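Local atomic coordinates of phosphinothricin N-acetyltransferase (Brucella ovis, PDB entry 5DWM), a protein that probably transfers the acetyl group of acetyl-CoA to an amino group of a small acceptor, as a GNAT-family N-acetyltransferase. Residues Arg13-Ala18 against Phe60-Ala65; Thr22-Tyr27 against Pro43-Met48; Ile129-His134 against Arg162-Val167; Leu141-Gly146 against Val167-Pro172. All coordinates share one frame; numbering follows the deposited sequence.

Contact 1 (Arg13-Ala18 against Phe60-Ala65)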
loop_
_atom_site.group_PDB
_atom_site.type_symbol
_atom_site.label_atom_id
_atom_site.label_comp_id
_atom_site.label_asym_id
_atom_site.label_seq_id
_atom_site.Cartn_x
_atom_site.Cartn_y
_atom_site.Cartn_z
ATOM N N ARG A 13 27.140 -3.612 4.661
ATOM C CA ARG A 13 27.655 -3.636 3.296
ATOM C C ARG A 13 26.520 -3.948 2.334
ATOM O O ARG A 13 25.431 -4.363 2.739
ATOM C CB ARG A 13 28.778 -4.665 3.123
ATOM C CG ARG A 13 28.318 -6.101 3.347
ATOM C CD ARG A 13 29.363 -7.112 2.888
ATOM N NE ARG A 13 29.048 -8.465 3.344
ATOM C CZ ARG A 13 28.158 -9.261 2.756
ATOM N NH1 ARG A 13 27.492 -8.836 1.689
ATOM N NH2 ARG A 13 27.932 -10.481 3.233
ATOM N N ASP A 14 26.792 -3.766 1.042
ATOM C CA ASP A 14 25.812 -4.120 0.024
ATOM C C ASP A 14 25.580 -5.625 -0.009
ATOM O O ASP A 14 26.511 -6.423 0.136
ATOM C CB ASP A 14 26.297 -3.693 -1.359
ATOM C CG ASP A 14 26.198 -2.195 -1.590
ATOM O OD1 ASP A 14 25.259 -1.557 -1.069
ATOM O OD2 ASP A 14 27.056 -1.661 -2.316
ATOM N N PHE A 15 24.326 -6.002 -0.242
ATOM C CA PHE A 15 23.968 -7.383 -0.515
ATOM C C PHE A 15 24.695 -7.904 -1.749
ATOM O O PHE A 15 24.918 -7.171 -2.721
ATOM C CB PHE A 15 22.456 -7.418 -0.759
ATOM C CG PHE A 15 21.960 -8.627 -1.507
ATOM C CD1 PHE A 15 21.811 -8.601 -2.888
ATOM C CD2 PHE A 15 21.580 -9.771 -0.825
ATOM C CE1 PHE A 15 21.334 -9.712 -3.577
ATOM C CE2 PHE A 15 21.095 -10.885 -1.511
ATOM C CZ PHE A 15 20.972 -10.849 -2.887
ATOM N N GLN A 16 25.066 -9.182 -1.698
ATOM C CA GLN A 16 25.540 -9.918 -2.851
ATOM C C GLN A 16 24.744 -11.210 -2.959
ATOM O O GLN A 16 24.182 -11.687 -1.972
ATOM C CB GLN A 16 27.041 -10.231 -2.723
ATOM C CG GLN A 16 27.898 -9.004 -2.426
ATOM C CD GLN A 16 28.011 -8.049 -3.609
ATOM O OE1 GLN A 16 27.723 -8.412 -4.749
ATOM N NE2 GLN A 16 28.440 -6.823 -3.337
ATOM N N PRO A 17 24.637 -11.777 -4.168
ATOM C CA PRO A 17 23.806 -12.989 -4.322
ATOM C C PRO A 17 24.185 -14.139 -3.399
ATOM O O PRO A 17 23.310 -14.932 -3.022
ATOM C CB PRO A 17 23.981 -13.356 -5.802
ATOM C CG PRO A 17 24.310 -12.052 -6.467
ATOM C CD PRO A 17 25.117 -11.268 -5.467
ATOM N N ALA A 18 25.459 -14.245 -3.010
ATOM C CA ALA A 18 25.869 -15.274 -2.061
ATOM C C ALA A 18 25.141 -15.163 -0.725
ATOM O O ALA A 18 25.080 -16.152 0.018
ATOM C CB ALA A 18 27.380 -15.200 -1.837
ATOM N N PHE A 60 17.078 0.062 -6.292
ATOM C CA PHE A 60 16.971 0.257 -4.856
ATOM C C PHE A 60 18.151 -0.381 -4.132
ATOM O O PHE A 60 18.672 -1.412 -4.565
ATOM C CB PHE A 60 15.678 -0.365 -4.334
ATOM C CG PHE A 60 14.448 0.436 -4.671
ATOM C CD1 PHE A 60 14.204 1.640 -4.036
ATOM C CD2 PHE A 60 13.538 -0.011 -5.618
ATOM C CE1 PHE A 60 13.080 2.400 -4.346
ATOM C CE2 PHE A 60 12.402 0.742 -5.933
ATOM C CZ PHE A 60 12.177 1.948 -5.288
ATOM N N PRO A 61 18.575 0.210 -3.020
ATOM C CA PRO A 61 19.661 -0.378 -2.234
ATOM C C PRO A 61 19.183 -1.577 -1.433
ATOM O O PRO A 61 18.046 -1.631 -0.956
ATOM C CB PRO A 61 20.059 0.759 -1.286
ATOM C CG PRO A 61 18.817 1.545 -1.118
ATOM C CD PRO A 61 18.129 1.503 -2.467
ATOM N N ILE A 62 20.086 -2.545 -1.292
ATOM C CA ILE A 62 19.857 -3.753 -0.508
ATOM C C ILE A 62 21.095 -3.948 0.344
ATOM O O ILE A 62 22.202 -4.069 -0.194
ATOM C CB ILE A 62 19.626 -4.994 -1.389
ATOM C CG1 ILE A 62 18.541 -4.745 -2.440
ATOM C CG2 ILE A 62 19.252 -6.178 -0.526
ATOM C CD1 ILE A 62 18.443 -5.860 -3.472
ATOM N N LEU A 63 20.911 -3.979 1.660
ATOM C CA LEU A 63 22.010 -3.953 2.608
ATOM C C LEU A 63 21.965 -5.168 3.523
ATOM O O LEU A 63 20.896 -5.700 3.831
ATOM C CB LEU A 63 21.930 -2.697 3.469
ATOM C CG LEU A 63 21.910 -1.370 2.721
ATOM C CD1 LEU A 63 21.710 -0.251 3.725
ATOM C CD2 LEU A 63 23.205 -1.178 1.935
ATOM N N VAL A 64 23.145 -5.589 3.969
ATOM C CA VAL A 64 23.263 -6.651 4.956
ATOM C C VAL A 64 24.175 -6.195 6.083
ATOM O O VAL A 64 25.070 -5.368 5.889
ATOM C CB VAL A 64 23.759 -7.988 4.356
ATOM C CG1 VAL A 64 22.781 -8.488 3.297
ATOM C CG2 VAL A 64 25.166 -7.851 3.795
ATOM N N ALA A 65 23.941 -6.747 7.271
ATOM C CA ALA A 65 24.819 -6.560 8.417
ATOM C C ALA A 65 25.568 -7.862 8.636
ATOM O O ALA A 65 24.947 -8.925 8.733
ATOM C CB ALA A 65 24.008 -6.220 9.667
HETATM O O HOH W 1 22.712 -2.168 -2.688
#

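Contact 2 (Thr22-Tyr27 against Pro43-Met48)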
loop_
_atom_site.group_PDB
_atom_site.type_symbol
_atom_site.label_atom_id
_atom_site.label_comp_id
_atom_site.label_asym_id
_atom_site.label_seq_id
_atom_site.Cartn_x
_atom_site.Cartn_y
_atom_site.Cartn_z
ATOM N N THR A 22 21.376 -17.130 3.614
ATOM C CA THR A 22 21.144 -16.667 4.980
ATOM C C THR A 22 19.945 -15.728 5.056
ATOM O O THR A 22 19.153 -15.798 6.005
ATOM C CB THR A 22 22.407 -16.005 5.530
ATOM O OG1 THR A 22 23.488 -16.939 5.484
ATOM C CG2 THR A 22 22.200 -15.571 6.973
ATOM N N ILE A 23 19.792 -14.838 4.070
ATOM C CA ILE A 23 18.635 -13.950 4.054
ATOM C C ILE A 23 17.340 -14.753 4.055
ATOM O O ILE A 23 16.393 -14.434 4.791
ATOM C CB ILE A 23 18.725 -12.982 2.861
ATOM C CG1 ILE A 23 19.720 -11.861 3.185
ATOM C CG2 ILE A 23 17.347 -12.428 2.517
ATOM C CD1 ILE A 23 20.173 -11.089 1.994
ATOM N N THR A 24 17.284 -15.810 3.238
ATOM C CA THR A 24 16.119 -16.690 3.226
ATOM C C THR A 24 15.899 -17.349 4.584
ATOM O O THR A 24 14.760 -17.462 5.045
ATOM C CB THR A 24 16.277 -17.731 2.118
ATOM O OG1 THR A 24 16.452 -17.056 0.862
ATOM C CG2 THR A 24 15.043 -18.629 2.037
ATOM N N ALA A 25 16.973 -17.793 5.241
ATOM C CA ALA A 25 16.826 -18.381 6.571
ATOM C C ALA A 25 16.290 -17.370 7.586
ATOM O O ALA A 25 15.423 -17.700 8.408
ATOM C CB ALA A 25 18.158 -18.977 7.044
ATOM N N ILE A 26 16.788 -16.132 7.541
ATOM C CA ILE A 26 16.309 -15.092 8.452
ATOM C C ILE A 26 14.832 -14.816 8.205
ATOM O O ILE A 26 14.023 -14.762 9.137
ATOM C CB ILE A 26 17.154 -13.818 8.288
ATOM C CG1 ILE A 26 18.580 -14.072 8.789
ATOM C CG2 ILE A 26 16.522 -12.638 9.024
ATOM C CD1 ILE A 26 19.541 -12.932 8.517
ATOM N N TYR A 27 14.460 -14.632 6.939
ATOM C CA TYR A 27 13.065 -14.336 6.631
ATOM C C TYR A 27 12.159 -15.520 6.965
ATOM O O TYR A 27 11.022 -15.319 7.421
ATOM C CB TYR A 27 12.923 -13.899 5.166
ATOM C CG TYR A 27 11.546 -13.357 4.842
ATOM C CD1 TYR A 27 11.032 -12.262 5.528
ATOM C CD2 TYR A 27 10.754 -13.954 3.873
ATOM C CE1 TYR A 27 9.759 -11.776 5.260
ATOM C CE2 TYR A 27 9.471 -13.474 3.591
ATOM C CZ TYR A 27 8.991 -12.384 4.298
ATOM O OH TYR A 27 7.743 -11.883 4.043
ATOM N N PRO A 43 9.002 -18.192 1.688
ATOM C CA PRO A 43 9.453 -18.332 0.298
ATOM C C PRO A 43 10.709 -19.189 0.202
ATOM O O PRO A 43 11.502 -19.294 1.139
ATOM C CB PRO A 43 9.753 -16.888 -0.130
ATOM C CG PRO A 43 9.005 -16.025 0.849
ATOM C CD PRO A 43 9.004 -16.790 2.140
ATOM N N THR A 44 10.888 -19.806 -0.962
ATOM C CA THR A 44 12.129 -20.511 -1.235
ATOM C C THR A 44 13.268 -19.512 -1.462
ATOM O O THR A 44 13.058 -18.317 -1.706
ATOM C CB THR A 44 11.998 -21.344 -2.514
ATOM O OG1 THR A 44 11.623 -20.477 -3.598
ATOM C CG2 THR A 44 10.942 -22.458 -2.346
ATOM N N MET A 45 14.498 -20.030 -1.420
ATOM C CA MET A 45 15.637 -19.224 -1.838
ATOM C C MET A 45 15.470 -18.752 -3.279
ATOM O O MET A 45 15.837 -17.616 -3.611
ATOM C CB MET A 45 16.916 -20.037 -1.671
ATOM C CG MET A 45 18.171 -19.220 -1.728
ATOM S SD MET A 45 19.618 -20.253 -1.455
ATOM C CE MET A 45 19.108 -21.215 -0.034
ATOM N N ASP A 46 14.914 -19.609 -4.145
ATOM C CA ASP A 46 14.700 -19.230 -5.539
ATOM C C ASP A 46 13.823 -17.994 -5.629
ATOM O O ASP A 46 14.124 -17.054 -6.375
ATOM C CB ASP A 46 14.048 -20.389 -6.295
ATOM C CG ASP A 46 14.754 -21.716 -6.057
ATOM O OD1 ASP A 46 15.415 -22.228 -6.992
ATOM O OD2 ASP A 46 14.643 -22.247 -4.934
ATOM N N GLU A 47 12.725 -17.987 -4.869
ATOM C CA GLU A 47 11.807 -16.853 -4.867
ATOM C C GLU A 47 12.448 -15.610 -4.253
ATOM O O GLU A 47 12.280 -14.499 -4.775
ATOM C CB GLU A 47 10.515 -17.250 -4.135
ATOM C CG GLU A 47 9.550 -16.110 -3.852
ATOM C CD GLU A 47 8.973 -15.462 -5.096
ATOM O OE1 GLU A 47 8.998 -16.078 -6.187
ATOM O OE2 GLU A 47 8.487 -14.320 -4.969
ATOM N N MET A 48 13.216 -15.777 -3.168
ATOM C CA MET A 48 13.886 -14.622 -2.574
ATOM C C MET A 48 14.892 -14.014 -3.542
ATOM O O MET A 48 14.964 -12.789 -3.679
ATOM C CB MET A 48 14.550 -14.989 -1.244
ATOM C CG MET A 48 13.540 -15.376 -0.153
ATOM S SD MET A 48 12.464 -14.004 0.346
ATOM C CE MET A 48 13.615 -12.981 1.287
HETATM O O HOH W 2 11.907 -17.354 3.362
#

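Contact 3 (Ile129-His134 against Arg162-Val167)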
loop_
_atom_site.group_PDB
_atom_site.type_symbol
_atom_site.label_atom_id
_atom_site.label_comp_id
_atom_site.label_asym_id
_atom_site.label_seq_id
_atom_site.Cartn_x
_atom_site.Cartn_y
_atom_site.Cartn_z
ATOM N N ILE A 129 4.432 -1.286 9.162
ATOM C CA ILE A 129 4.845 -2.205 10.221
ATOM C C ILE A 129 3.690 -3.152 10.523
ATOM O O ILE A 129 2.650 -2.739 11.050
ATOM C CB ILE A 129 5.302 -1.442 11.472
ATOM C CG1 ILE A 129 6.451 -0.486 11.112
ATOM C CG2 ILE A 129 5.693 -2.427 12.592
ATOM C CD1 ILE A 129 6.883 0.417 12.254
ATOM N N GLY A 130 3.869 -4.426 10.183
ATOM C CA GLY A 130 2.843 -5.406 10.470
ATOM C C GLY A 130 2.760 -5.724 11.950
ATOM O O GLY A 130 3.765 -5.746 12.663
ATOM N N ASP A 131 1.537 -5.990 12.410
ATOM C CA ASP A 131 1.265 -6.302 13.817
ATOM C C ASP A 131 1.880 -5.259 14.748
ATOM O O ASP A 131 2.626 -5.580 15.677
ATOM C CB ASP A 131 1.718 -7.722 14.170
ATOM C CG ASP A 131 1.238 -8.179 15.546
ATOM O OD1 ASP A 131 0.385 -7.496 16.151
ATOM O OD2 ASP A 131 1.714 -9.228 16.025
ATOM N N GLY A 132 1.557 -3.989 14.497
ATOM C CA GLY A 132 2.162 -2.899 15.245
ATOM C C GLY A 132 1.908 -2.938 16.738
ATOM O O GLY A 132 2.701 -2.382 17.505
ATOM N N GLU A 133 0.824 -3.583 17.174
ATOM C CA GLU A 133 0.554 -3.655 18.606
ATOM C C GLU A 133 1.617 -4.471 19.328
ATOM O O GLU A 133 2.027 -4.121 20.443
ATOM C CB GLU A 133 -0.839 -4.239 18.850
ATOM C CG GLU A 133 -1.200 -4.369 20.320
ATOM C CD GLU A 133 -1.488 -3.035 20.976
ATOM O OE1 GLU A 133 -1.642 -2.034 20.251
ATOM O OE2 GLU A 133 -1.564 -2.988 22.221
ATOM N N HIS A 134 2.086 -5.552 18.707
ATOM C CA HIS A 134 3.052 -6.438 19.338
ATOM C C HIS A 134 4.476 -6.236 18.843
ATOM O O HIS A 134 5.417 -6.585 19.561
ATOM C CB HIS A 134 2.644 -7.904 19.141
ATOM C CG HIS A 134 1.446 -8.308 19.941
ATOM N ND1 HIS A 134 1.200 -9.614 20.308
ATOM C CD2 HIS A 134 0.426 -7.576 20.450
ATOM C CE1 HIS A 134 0.078 -9.669 21.004
ATOM N NE2 HIS A 134 -0.410 -8.446 21.105
ATOM N N ARG A 162 -4.768 -14.524 15.247
ATOM C CA ARG A 162 -4.909 -13.196 15.827
ATOM C C ARG A 162 -5.116 -12.158 14.737
ATOM O O ARG A 162 -4.494 -12.231 13.671
ATOM C CB ARG A 162 -3.633 -12.784 16.597
ATOM C CG ARG A 162 -3.538 -13.255 18.031
ATOM C CD ARG A 162 -2.542 -12.392 18.824
ATOM N NE ARG A 162 -1.224 -12.335 18.191
ATOM C CZ ARG A 162 -0.624 -11.226 17.752
ATOM N NH1 ARG A 162 -1.204 -10.038 17.870
ATOM N NH2 ARG A 162 0.577 -11.306 17.198
ATOM N N TRP A 163 -5.966 -11.176 15.022
ATOM C CA TRP A 163 -6.066 -9.998 14.170
ATOM C C TRP A 163 -4.901 -9.061 14.455
ATOM O O TRP A 163 -4.494 -8.883 15.608
ATOM C CB TRP A 163 -7.392 -9.268 14.390
ATOM C CG TRP A 163 -8.548 -9.968 13.748
ATOM C CD1 TRP A 163 -9.525 -10.692 14.376
ATOM C CD2 TRP A 163 -8.845 -10.015 12.347
ATOM N NE1 TRP A 163 -10.424 -11.179 13.442
ATOM C CE2 TRP A 163 -10.022 -10.781 12.192
ATOM C CE3 TRP A 163 -8.226 -9.481 11.210
ATOM C CZ2 TRP A 163 -10.587 -11.029 10.945
ATOM C CZ3 TRP A 163 -8.786 -9.725 9.975
ATOM C CH2 TRP A 163 -9.955 -10.493 9.848
ATOM N N LEU A 164 -4.376 -8.453 13.393
ATOM C CA LEU A 164 -3.160 -7.657 13.453
ATOM C C LEU A 164 -3.454 -6.284 12.878
ATOM O O LEU A 164 -4.245 -6.159 11.943
ATOM C CB LEU A 164 -2.072 -8.288 12.582
ATOM C CG LEU A 164 -1.860 -9.800 12.718
ATOM C CD1 LEU A 164 -0.795 -10.273 11.731
ATOM C CD2 LEU A 164 -1.483 -10.178 14.144
ATOM N N ASP A 165 -2.787 -5.262 13.418
ATOM C CA ASP A 165 -2.896 -3.904 12.904
ATOM C C ASP A 165 -1.626 -3.544 12.147
ATOM O O ASP A 165 -0.536 -3.996 12.498
ATOM C CB ASP A 165 -3.055 -2.880 14.035
ATOM C CG ASP A 165 -4.332 -3.068 14.842
ATOM O OD1 ASP A 165 -5.228 -3.835 14.436
ATOM O OD2 ASP A 165 -4.444 -2.425 15.903
ATOM N N THR A 166 -1.759 -2.693 11.135
ATOM C CA THR A 166 -0.600 -2.154 10.427
ATOM C C THR A 166 -0.328 -0.751 10.949
ATOM O O THR A 166 -1.187 0.126 10.834
ATOM C CB THR A 166 -0.888 -2.061 8.933
ATOM O OG1 THR A 166 -1.116 -3.364 8.399
ATOM C CG2 THR A 166 0.289 -1.400 8.207
ATOM N N VAL A 167 0.858 -0.536 11.515
ATOM C CA VAL A 167 1.279 0.790 11.960
ATOM C C VAL A 167 2.102 1.444 10.855
ATOM O O VAL A 167 3.065 0.850 10.352
ATOM C CB VAL A 167 2.059 0.706 13.285
ATOM C CG1 VAL A 167 2.880 1.977 13.511
ATOM C CG2 VAL A 167 1.081 0.459 14.446
HETATM O O HOH W 3 -1.264 -5.495 15.883
#

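Contact 4 (Leu141-Gly146 against Val167-Pro172)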
loop_
_atom_site.group_PDB
_atom_site.type_symbol
_atom_site.label_atom_id
_atom_site.label_comp_id
_atom_site.label_asym_id
_atom_site.label_seq_id
_atom_site.Cartn_x
_atom_site.Cartn_y
_atom_site.Cartn_z
ATOM N N LEU A 141 12.400 1.034 16.904
ATOM C CA LEU A 141 13.526 1.262 15.999
ATOM C C LEU A 141 13.263 2.463 15.102
ATOM O O LEU A 141 14.130 3.322 14.915
ATOM C CB LEU A 141 13.781 0.016 15.147
ATOM C CG LEU A 141 14.607 0.189 13.860
ATOM C CD1 LEU A 141 16.020 0.641 14.146
ATOM C CD2 LEU A 141 14.616 -1.089 13.014
ATOM N N HIS A 142 12.056 2.540 14.538
ATOM C CA HIS A 142 11.756 3.644 13.635
ATOM C C HIS A 142 11.610 4.957 14.394
ATOM O O HIS A 142 12.075 6.000 13.926
ATOM C CB HIS A 142 10.529 3.307 12.786
ATOM C CG HIS A 142 10.806 2.298 11.711
ATOM N ND1 HIS A 142 10.748 0.937 11.932
ATOM C CD2 HIS A 142 11.179 2.451 10.418
ATOM C CE1 HIS A 142 11.063 0.297 10.820
ATOM N NE2 HIS A 142 11.323 1.192 9.885
ATOM N N GLU A 143 10.982 4.925 15.572
ATOM C CA GLU A 143 10.916 6.124 16.404
ATOM C C GLU A 143 12.308 6.658 16.716
ATOM O O GLU A 143 12.546 7.870 16.654
ATOM C CB GLU A 143 10.170 5.827 17.707
ATOM C CG GLU A 143 8.675 5.621 17.532
ATOM C CD GLU A 143 7.984 5.257 18.829
ATOM O OE1 GLU A 143 8.690 4.931 19.808
ATOM O OE2 GLU A 143 6.735 5.297 18.865
ATOM N N SER A 144 13.247 5.765 17.038
ATOM C CA SER A 144 14.575 6.216 17.436
ATOM C C SER A 144 15.332 6.876 16.290
ATOM O O SER A 144 16.238 7.676 16.539
ATOM C CB SER A 144 15.383 5.053 18.008
ATOM O OG SER A 144 15.915 4.250 16.977
ATOM N N LEU A 145 14.976 6.575 15.042
ATOM C CA LEU A 145 15.617 7.186 13.886
ATOM C C LEU A 145 14.798 8.326 13.288
ATOM O O LEU A 145 15.058 8.739 12.153
ATOM C CB LEU A 145 15.964 6.129 12.840
ATOM C CG LEU A 145 17.306 5.485 13.204
ATOM C CD1 LEU A 145 17.601 4.293 12.344
ATOM C CD2 LEU A 145 18.424 6.509 13.077
ATOM N N GLY A 146 13.817 8.840 14.027
ATOM C CA GLY A 146 13.125 10.055 13.653
ATOM C C GLY A 146 11.846 9.877 12.866
ATOM O O GLY A 146 11.251 10.881 12.458
ATOM N N VAL A 167 0.858 -0.536 11.515
ATOM C CA VAL A 167 1.279 0.790 11.960
ATOM C C VAL A 167 2.102 1.444 10.855
ATOM O O VAL A 167 3.065 0.850 10.352
ATOM C CB VAL A 167 2.059 0.706 13.285
ATOM C CG1 VAL A 167 2.880 1.977 13.511
ATOM C CG2 VAL A 167 1.081 0.459 14.446
ATOM N N LEU A 168 1.716 2.652 10.455
ATOM C CA LEU A 168 2.433 3.395 9.425
ATOM C C LEU A 168 3.251 4.515 10.058
ATOM O O LEU A 168 2.759 5.230 10.940
ATOM C CB LEU A 168 1.457 4.004 8.415
ATOM C CG LEU A 168 0.493 3.006 7.781
ATOM C CD1 LEU A 168 -0.610 3.777 7.134
ATOM C CD2 LEU A 168 1.214 2.168 6.758
ATOM N N MET A 169 4.504 4.666 9.605
ATOM C CA MET A 169 5.388 5.727 10.074
ATOM C C MET A 169 6.153 6.299 8.887
ATOM O O MET A 169 6.399 5.603 7.899
ATOM C CB MET A 169 6.383 5.208 11.123
ATOM C CG MET A 169 5.723 4.412 12.245
ATOM S SD MET A 169 6.861 3.970 13.567
ATOM C CE MET A 169 7.210 5.588 14.260
ATOM N N GLN A 170 6.561 7.564 8.988
ATOM C CA GLN A 170 7.274 8.167 7.867
ATOM C C GLN A 170 8.381 9.100 8.342
ATOM O O GLN A 170 8.347 9.643 9.446
ATOM C CB GLN A 170 6.344 8.876 6.862
ATOM C CG GLN A 170 5.696 10.141 7.394
ATOM C CD GLN A 170 4.759 10.798 6.389
ATOM O OE1 GLN A 170 3.601 11.060 6.702
ATOM N NE2 GLN A 170 5.265 11.088 5.187
ATOM N N LEU A 171 9.358 9.289 7.460
ATOM C CA LEU A 171 10.519 10.131 7.723
ATOM C C LEU A 171 10.723 11.001 6.493
ATOM O O LEU A 171 10.904 10.462 5.381
ATOM C CB LEU A 171 11.751 9.255 7.945
ATOM C CG LEU A 171 13.070 9.989 8.182
ATOM C CD1 LEU A 171 13.132 10.591 9.586
ATOM C CD2 LEU A 171 14.234 9.042 7.950
ATOM N N PRO A 172 10.745 12.320 6.632
ATOM C CA PRO A 172 11.019 13.174 5.476
ATOM C C PRO A 172 12.502 13.175 5.152
ATOM O O PRO A 172 13.356 13.048 6.034
ATOM C CB PRO A 172 10.571 14.559 5.957
ATOM C CG PRO A 172 10.859 14.521 7.446
ATOM C CD PRO A 172 10.588 13.093 7.879
#

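Contact 1 (Arg13-Ala18 against Phe60-Ala65)
Arg13 lays its side chain across Val64. At chi1 64° its CG sits between the backbone N and the carbonyl carbon, and from there the chain runs extended to NE. CB starts on the face of the sheet that also carries Val64. CG passes Val64 CG2 at 3.6 Å, and one guanidinium face then lies over that methyl, NH1 nearest to Val64 CG2 at 3.3 Å, NH2 at 3.9 Å and NE at 4.0 Å. The flat group suits the place: it can rest a weakly solvated face on the methyl while its N-H groups, directed outward in its plane, go elsewhere, NE to a salt bridge with Glu66, NH1 to Asp19 and to Asp14 O.

The backbones are joined by Arg13 N to Val64 O (3.0 Å), Val64 N to Arg13 O (2.9 Å) and Phe15 N to Ile62 O (2.9 Å), the last almost straight at 178°. Beyond them Phe15 and Ile62 run side by side, Phe15 CB against Ile62 CG2 at 3.4 Å. Asp14, salt-bridged to Arg116, uses OD1 to accept from a water that in turn takes the N-H of Ile62. A short edge strand, 11-14, paired antiparallel with strand 62-67 after two intervening helices is the N-terminal start of the GNAT fold.

Contact 2 (Thr22-Tyr27 against Pro43-Met48)
Thr24 and Tyr27 of helix 20-33 meet Pro43, just before helix 45-58, and Met48 in its first turn; these are the two helices that the GNAT fold inserts between its first two strands.

The apolar contacts come first. The Tyr27 ring crosses Pro43 at about a right angle and takes the proline at its edge, with Tyr27 CE2 to Pro43 CD at 3.6 Å. In Met48 the turn at chi2 (-65°) sets SD beside the same ring, a Met-aromatic contact in which Met48 SD stands obliquely, 4.9 Å from the centroid of the Tyr27 ring. The turn at chi3 (-73°) then sends Met48 CE to Ile23 CG2 at 4.0 Å. A broad, flat tyrosine can thus serve both neighbours, while its hydroxyl is held beyond them by Glu39 and Ser37.

Polar groups are handled locally. Thr24 OG1, bonded to Ile20 O of its own helix, can lie against carbon, 3.5 Å from Met48 CB, and the small beta-branched residue lets the helices come close. A water donates to Pro43 O at 3.0 Å and only weakly to Thr24 O, making a solvent link between the two backbones.

The second helix begins with a side-chain cap. Thr44 is its N-cap, a good position for a short hydroxyl side chain, and Glu47 N donates to Thr44 OG1 over 3.0 Å at an angle of 160°.

Contact 3 (Ile129-His134 against Arg162-Val167)
Asp131 and Arg162 are brought together by two torsions: the aspartate turns CG anti to its backbone N (chi1 -170°), and the arginine bends at chi3 (-55°), turning its guanidinium to the loop, between Asp131 and His134. The carboxylate comes to the guanidinium at its edge. Arg162 NH2 gives a straight bond to Asp131 OD2 at 2.6 Å, although the place of that oxygen is less sure, and NH1 makes a long, weak one to OD1. The planes of the two groups are clearly tilted.

His134 lies flat on the guanidinium, centres 3.9 Å apart and planes only 6° from parallel, with NH1 above the middle of the imidazole. Leu164 CD2 covers the opposite face. A flat, delocalised cation suits the place, with two faces for packing and an N-H edge for the carboxylate.

On the backbone side, Asp165 O accepts from Gly132 N at 2.9 Å, and one water links Asp131 OD1 with the N-H groups of Glu133 and Asp165. Glycine suits position 132 because a CB there would point at the strand and run into Val167 CG2. The carboxylate of Asp165 turns instead to Gly155 and Arg152, and to Arg177 of the second subunit.

Ile129 and Val167 form an antiparallel hydrogen-bonded pair, Ile129 N to Val167 O at 2.8 Å and Val167 N to Ile129 O at 2.9 Å. Beyond it the chain turns, closed by His134 N to Asp131 O, while still bonded to the strand through Gly132 N. Strand 162-172 lies between strands 124-129 and 148-159, antiparallel to both, the arrangement of the last strands in the GNAT fold.

Contact 4 (Leu141-Gly146 against Val167-Pro172)
Met169 points from the strand at the helix and lays its thioether along His142 and Glu143, against the side of the helix that faces the strand. Its chi1 and extended chi2 bring Met169 SD to His142 CB at 3.8 Å, and the bend at chi3 (68°) then carries Met169 CE to Glu143 CG at 3.6 Å. Methionine and glutamate cross at a slant and meet through methyl and methylene, although the glutamate starts out directed away from the strand. A long, unbranched sulfur side chain is well suited to following the helix in this way.

His142 also points at the strand, but it meets Met169 through CB rather than through its ring. The imidazole is held by other partners, NE2 by Asp92 and ND1 by Ser138 O, and its side chain lies about 4 Å from that of Ile94, an acetyl-CoA-binding residue.

Two residues further along the strand, Leu171 reaches the point where the helix ends. With CG anti to the backbone N (chi1 178°), its CD1 comes to 3.4 Å from Gly146 O and 3.7 Å from Leu145 O. Gly146 is the C-prime residue of a Schellman motif, defined by Phe147 N to His142 O and Gly146 N to Glu143 O; its positive phi (94°) is easily adopted by a residue without a side chain. The leucine methyl therefore packs on bare backbone.

The segments meet by van der Waals contact, with no hydrogen bond between them. Glu143 is engaged by His149 and Gln170 by Glu154 of the second subunit, as His142 is by Asp92, so the join depends on shape and close fit.

How the contacts relate
From the N terminus, strand 11-14 leads into helix 20-33, and helix 45-58 leads into strand 62-67. Contact 2 closes the smaller loop between the helices and is nested inside the larger one that contact 1 closes at the sheet edge; Ile23 CD1 joins them by packing on Phe15 and Val64. Contact 1 joins the first two strands and contact 2 the two helices between them. Contacts 3 and 4 come later, after both have closed. Their segments alternate along the chain, so their loops cross, and they share Val167. Ile129 CD1 bridges them, touching Met169 and His142. They tie helix 136-144 and the loop before it to strand 162-172, and both touch the second subunit.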